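Local structure of putative hemin transport system, substrate-binding protein (Burkholderia cenocepacia J2315, 5GIZ) at residues A166-A171 with A184-D189; R151-L156 with D205-S210. The protein binds heme in the periplasm and probably passes it on to a membrane transporter for uptake. All coordinates share one frame; numbering follows the deposited sequence.

Contact 1: A166-A171 with A184-D189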
loop_
_atom_site.group_PDB
_atom_site.type_symbol
_atom_site.label_atom_id
_atom_site.label_comp_id
_atom_site.label_asym_id
_atom_site.label_seq_id
_atom_site.Cartn_x
_atom_site.Cartn_y
_atom_site.Cartn_z
ATOM N N ALA A 166 2.375 13.403 2.567
ATOM C CA ALA A 166 3.243 12.737 1.610
ATOM C C ALA A 166 3.780 13.691 0.540
ATOM O O ALA A 166 3.034 14.403 -0.119
ATOM C CB ALA A 166 2.496 11.602 0.949
ATOM N N GLY A 167 5.104 13.686 0.418
ATOM C CA GLY A 167 5.784 14.332 -0.682
ATOM C C GLY A 167 6.079 13.318 -1.776
ATOM O O GLY A 167 5.301 12.401 -2.020
ATOM N N GLN A 168 7.185 13.524 -2.482
ATOM C CA GLN A 168 7.556 12.613 -3.536
ATOM C C GLN A 168 8.195 11.329 -2.978
ATOM O O GLN A 168 8.490 11.226 -1.775
ATOM C CB GLN A 168 8.451 13.335 -4.535
ATOM C CG GLN A 168 7.667 14.282 -5.463
ATOM C CD GLN A 168 7.021 15.469 -4.767
ATOM O OE1 GLN A 168 7.685 16.406 -4.307
ATOM N NE2 GLN A 168 5.682 15.441 -4.702
ATOM N N ARG A 169 8.393 10.355 -3.868
ATOM C CA ARG A 169 8.984 9.047 -3.517
ATOM C C ARG A 169 8.132 8.338 -2.491
ATOM O O ARG A 169 8.626 7.538 -1.683
ATOM C CB ARG A 169 10.405 9.166 -2.985
ATOM C CG ARG A 169 11.400 9.716 -3.987
ATOM C CD ARG A 169 12.749 9.542 -3.322
ATOM N NE ARG A 169 13.886 10.069 -4.072
ATOM C CZ ARG A 169 14.911 9.335 -4.498
ATOM N NH1 ARG A 169 14.967 8.019 -4.274
ATOM N NH2 ARG A 169 15.887 9.929 -5.156
ATOM N N THR A 170 6.819 8.588 -2.549
ATOM C CA THR A 170 5.864 7.904 -1.660
ATOM C C THR A 170 4.835 7.124 -2.500
ATOM O O THR A 170 4.533 7.440 -3.668
ATOM C CB THR A 170 5.099 8.842 -0.733
ATOM O OG1 THR A 170 4.354 9.775 -1.537
ATOM C CG2 THR A 170 6.014 9.568 0.178
ATOM N N ALA A 171 4.201 6.141 -1.839
ATOM C CA ALA A 171 3.103 5.401 -2.452
ATOM C C ALA A 171 1.982 6.370 -2.811
ATOM O O ALA A 171 1.390 6.279 -3.870
ATOM C CB ALA A 171 2.576 4.332 -1.476
ATOM N N ALA A 184 -0.398 17.799 -4.245
ATOM C CA ALA A 184 -0.436 19.216 -3.840
ATOM C C ALA A 184 0.880 19.596 -3.155
ATOM O O ALA A 184 1.321 20.722 -3.236
ATOM C CB ALA A 184 -1.588 19.471 -2.923
ATOM N N MET A 185 1.501 18.629 -2.495
ATOM C CA MET A 185 2.811 18.809 -1.895
ATOM C C MET A 185 3.942 18.513 -2.898
ATOM O O MET A 185 3.980 17.431 -3.480
ATOM C CB MET A 185 2.993 17.865 -0.703
ATOM C CG MET A 185 1.941 17.910 0.388
ATOM S SD MET A 185 1.584 19.587 0.987
ATOM C CE MET A 185 3.147 20.063 1.603
ATOM N N GLN A 186 4.861 19.487 -3.046
ATOM C CA GLN A 186 6.007 19.384 -3.938
ATOM C C GLN A 186 7.239 19.898 -3.248
ATOM O O GLN A 186 7.134 20.753 -2.374
ATOM C CB GLN A 186 5.755 20.197 -5.200
ATOM C CG GLN A 186 4.608 19.669 -6.047
ATOM C CD GLN A 186 4.915 18.306 -6.673
ATOM O OE1 GLN A 186 6.077 17.997 -6.976
ATOM N NE2 GLN A 186 3.865 17.494 -6.896
ATOM N N GLY A 187 8.386 19.373 -3.646
ATOM C CA GLY A 187 9.674 19.923 -3.199
ATOM C C GLY A 187 10.395 19.170 -2.097
ATOM O O GLY A 187 11.454 19.594 -1.640
ATOM N N PHE A 188 9.852 18.040 -1.658
ATOM C CA PHE A 188 10.523 17.192 -0.707
ATOM C C PHE A 188 10.090 15.749 -0.935
ATOM O O PHE A 188 9.024 15.491 -1.522
ATOM C CB PHE A 188 10.195 17.600 0.735
ATOM C CG PHE A 188 8.738 17.452 1.097
ATOM C CD1 PHE A 188 7.855 18.456 0.798
ATOM C CD2 PHE A 188 8.284 16.335 1.743
ATOM C CE1 PHE A 188 6.496 18.331 1.121
ATOM C CE2 PHE A 188 6.950 16.193 2.065
ATOM C CZ PHE A 188 6.047 17.186 1.759
ATOM N N ASP A 189 10.893 14.824 -0.426
ATOM C CA ASP A 189 10.600 13.395 -0.466
ATOM C C ASP A 189 10.078 12.903 0.873
ATOM O O ASP A 189 10.392 13.475 1.924
ATOM C CB ASP A 189 11.850 12.606 -0.821
ATOM C CG ASP A 189 12.337 12.929 -2.209
ATOM O OD1 ASP A 189 11.527 13.421 -3.037
ATOM O OD2 ASP A 189 13.542 12.738 -2.468
#
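Gln168 NE2 is a polar nitrogen with two acceptors: it donates to Met185 O at 2.9 Å, in an almost straight bond lying in the plane of the amide, and also to Asp173 OD1 of the following helix. At the other end of the amide, OE1 accepts from Gly187 N at 3.1 Å, less straight, with the donor in the carbonyl plane. A bend at chi2 (66°) brings the amide alongside the backbone of Met185 to Gly187. Because one end donates and the other accepts, these two bonds settle the rotation of the amide; Gln168 N, bonded to Phe188 O at 2.9 Å, adds a third tie. The Gln186 amide lies almost parallel to that of Gln168, the planes 6° apart, while bonding to Asn183 rather than across the gap. Both segments are loops that follow strands 162-166 and 182-183 of the mixed sheet, in one lobe of a periplasmic binding protein fold, and the Gln168-Asp189 pair forms a single backbone bridge between them. Beyond it Arg169, its chain extended, brings NE to Asp189 OD2 at 3.1 Å, a salt bridge whose hydrogen bond is weak and bent, the guanidinium and carboxylate planes being well turned from each other. Phe188 CE2 comes obliquely to within 3.5 Å of Gly167 CA. Thr170 OG1, at the N-cap of the helix starting at heme-site residue Ala171, receives Asp173 N and bonds Gly167 O as well.

Contact 2: R151-L156 with D205-S210; sequences RVLFVL and DVVLIS. With SO4 (sulfate ion), chain D.
Phe154 and Leu208 lean obliquely together on one side of two parallel strands, the leucine CG sitting at the ring edge, in its plane, 3.7 Å from Phe154 CD1. Both have CG anti to the backbone N (chi1 -178° and -179°), which carries the ring and the branched end forward along the strands. Phe154 also lies close to Ala172 and Tyr191, which bind heme in other structures of this protein; no heme is present here. On the same face Val152 CG1 slants against Leu208 CB at 3.7 Å, and helix 255-269 packs over Val152, Val206 and Leu208. On the other face Val155 runs side by side with Ile209, CG1 meeting CD1 at 4.0 Å, while its CG2 crosses Val207 CG1 at a slant. Leu208 uses both its N and its O toward strand 151-156, bonding Leu153 O at 2.8 Å and Val155 N at 3.0 Å. This is the parallel pairing of a central sheet in an alpha/beta domain, adjacent strands 28° apart. At its start Asp205 OD2 takes Arg151 N at 2.8 Å, from the anti side and somewhat out of the carboxylate plane, and Arg151 O accepts from both Asp205 N and Val206 N. The guanidinium, nearly perpendicular to that carboxylate, bonds Ala202 O through NE and Ala184 O through NH2. Along its edge NH2 and NH1 bond sulfate O4 and O1, the ion probably coming from the crystallisation liquor. Asp205 thus secures the backbone of Arg151, while the arginine's charge probably draws an anion.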
loop_
_atom_site.group_PDB
_atom_site.type_symbol
_atom_site.label_atom_id
_atom_site.label_comp_id
_atom_site.label_asym_id
_atom_site.label_seq_id
_atom_site.Cartn_x
_atom_site.Cartn_y
_atom_site.Cartn_z
ATOM N N ARG A 151 -5.213 19.165 -7.563
ATOM C CA ARG A 151 -4.195 19.048 -6.517
ATOM C C ARG A 151 -4.743 18.281 -5.342
ATOM O O ARG A 151 -5.770 18.644 -4.795
ATOM C CB ARG A 151 -3.724 20.427 -6.079
ATOM C CG ARG A 151 -3.197 21.307 -7.216
ATOM C CD ARG A 151 -2.729 22.661 -6.689
ATOM N NE ARG A 151 -1.493 22.528 -5.942
ATOM C CZ ARG A 151 -0.282 22.470 -6.457
ATOM N NH1 ARG A 151 -0.088 22.466 -7.774
ATOM N NH2 ARG A 151 0.765 22.298 -5.638
ATOM N N VAL A 152 -4.074 17.199 -4.962
ATOM C CA VAL A 152 -4.535 16.335 -3.887
ATOM C C VAL A 152 -3.475 16.279 -2.804
ATOM O O VAL A 152 -2.321 15.979 -3.099
ATOM C CB VAL A 152 -4.796 14.905 -4.404
ATOM C CG1 VAL A 152 -5.232 14.000 -3.256
ATOM C CG2 VAL A 152 -5.843 14.936 -5.521
ATOM N N LEU A 153 -3.883 16.523 -1.549
ATOM C CA LEU A 153 -3.039 16.405 -0.354
ATOM C C LEU A 153 -3.353 15.066 0.265
ATOM O O LEU A 153 -4.514 14.832 0.569
ATOM C CB LEU A 153 -3.462 17.476 0.618
ATOM C CG LEU A 153 -2.757 17.427 1.977
ATOM C CD1 LEU A 153 -1.303 17.767 1.832
ATOM C CD2 LEU A 153 -3.476 18.349 2.970
ATOM N N PHE A 154 -2.327 14.248 0.480
ATOM C CA PHE A 154 -2.443 13.013 1.239
ATOM C C PHE A 154 -1.940 13.156 2.655
ATOM O O PHE A 154 -0.789 13.440 2.868
ATOM C CB PHE A 154 -1.731 11.801 0.572
ATOM C CG PHE A 154 -1.922 10.533 1.364
ATOM C CD1 PHE A 154 -3.125 9.915 1.375
ATOM C CD2 PHE A 154 -0.933 10.050 2.195
ATOM C CE1 PHE A 154 -3.377 8.789 2.142
ATOM C CE2 PHE A 154 -1.190 8.910 2.963
ATOM C CZ PHE A 154 -2.392 8.319 2.950
ATOM N N VAL A 155 -2.850 12.978 3.582
ATOM C CA VAL A 155 -2.565 12.920 5.003
ATOM C C VAL A 155 -2.427 11.467 5.434
ATOM O O VAL A 155 -3.402 10.705 5.362
ATOM C CB VAL A 155 -3.725 13.530 5.793
ATOM C CG1 VAL A 155 -3.503 13.351 7.307
ATOM C CG2 VAL A 155 -3.879 15.015 5.409
ATOM N N LEU A 156 -1.258 11.141 5.996
ATOM C CA LEU A 156 -1.060 9.826 6.593
ATOM C C LEU A 156 -1.673 9.767 7.991
ATOM O O LEU A 156 -2.408 8.851 8.318
ATOM C CB LEU A 156 0.434 9.512 6.675
ATOM C CG LEU A 156 0.779 8.120 7.240
ATOM C CD1 LEU A 156 0.112 7.019 6.415
ATOM C CD2 LEU A 156 2.278 7.935 7.304
ATOM N N ASP A 205 -7.083 20.845 -3.690
ATOM C CA ASP A 205 -8.465 20.737 -4.123
ATOM C C ASP A 205 -9.213 19.621 -3.426
ATOM O O ASP A 205 -10.383 19.709 -3.258
ATOM C CB ASP A 205 -8.542 20.539 -5.643
ATOM C CG ASP A 205 -7.785 21.605 -6.400
ATOM O OD1 ASP A 205 -7.987 22.782 -6.023
ATOM O OD2 ASP A 205 -6.959 21.350 -7.315
ATOM N N VAL A 206 -8.505 18.573 -3.009
ATOM C CA VAL A 206 -9.105 17.436 -2.290
ATOM C C VAL A 206 -8.133 17.005 -1.227
ATOM O O VAL A 206 -6.907 17.036 -1.450
ATOM C CB VAL A 206 -9.321 16.204 -3.215
ATOM C CG1 VAL A 206 -10.052 15.014 -2.525
ATOM C CG2 VAL A 206 -10.113 16.581 -4.462
ATOM N N VAL A 207 -8.627 16.654 -0.061
ATOM C CA VAL A 207 -7.821 15.983 0.935
ATOM C C VAL A 207 -8.133 14.494 0.891
ATOM O O VAL A 207 -9.275 14.075 1.052
ATOM C CB VAL A 207 -8.115 16.505 2.340
ATOM C CG1 VAL A 207 -7.315 15.757 3.350
ATOM C CG2 VAL A 207 -7.886 18.014 2.439
ATOM N N LEU A 208 -7.085 13.701 0.718
ATOM C CA LEU A 208 -7.127 12.261 0.676
ATOM C C LEU A 208 -6.508 11.768 1.974
ATOM O O LEU A 208 -5.483 12.261 2.422
ATOM C CB LEU A 208 -6.288 11.757 -0.488
ATOM C CG LEU A 208 -6.201 10.247 -0.730
ATOM C CD1 LEU A 208 -7.589 9.681 -1.057
ATOM C CD2 LEU A 208 -5.204 9.955 -1.857
ATOM N N ILE A 209 -7.148 10.788 2.558
ATOM C CA ILE A 209 -6.713 10.227 3.846
ATOM C C ILE A 209 -7.109 8.765 3.891
ATOM O O ILE A 209 -8.110 8.339 3.292
ATOM C CB ILE A 209 -7.320 11.054 5.006
ATOM C CG1 ILE A 209 -6.703 10.680 6.350
ATOM C CG2 ILE A 209 -8.804 10.919 5.054
ATOM C CD1 ILE A 209 -7.119 11.644 7.437
ATOM N N SER A 210 -6.360 7.953 4.620
ATOM C CA SER A 210 -6.804 6.593 4.808
ATOM C C SER A 210 -7.986 6.542 5.799
ATOM O O SER A 210 -8.158 7.434 6.629
ATOM C CB SER A 210 -5.695 5.661 5.269
ATOM O OG SER A 210 -5.292 6.006 6.583
HETATM S S SO4 D . 3.615 22.787 -8.235
HETATM O O1 SO4 D . 2.831 21.683 -8.825
HETATM O O2 SO4 D . 5.021 22.512 -8.537
HETATM O O3 SO4 D . 3.152 24.064 -8.815
HETATM O O4 SO4 D . 3.418 22.816 -6.772
HETATM O O HOH W 1 -3.830 8.290 6.059
#

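How the contacts relate
Contacts 1 and 2 have centres about 12 Å apart, on the same side of the chain's centre. Contact 1 joins loops that follow strands of the mixed sheet, two of whose strands form contact 2. It is nested in sequence within the loop closed by contact 2: strand 151-159 leads through 162-166 to the 166-171 loop, helix 171-178 and the short strand 182-183 to 184-189, then through strand 191-193 and helix 196-202 to strand 206-210. They touch directly, Ala184 N probably bonding Val152 O and Met185 SD packing on Leu153 CD1. Heme-site residues Ala171, Ala172 and Tyr191 lie within or close to this region.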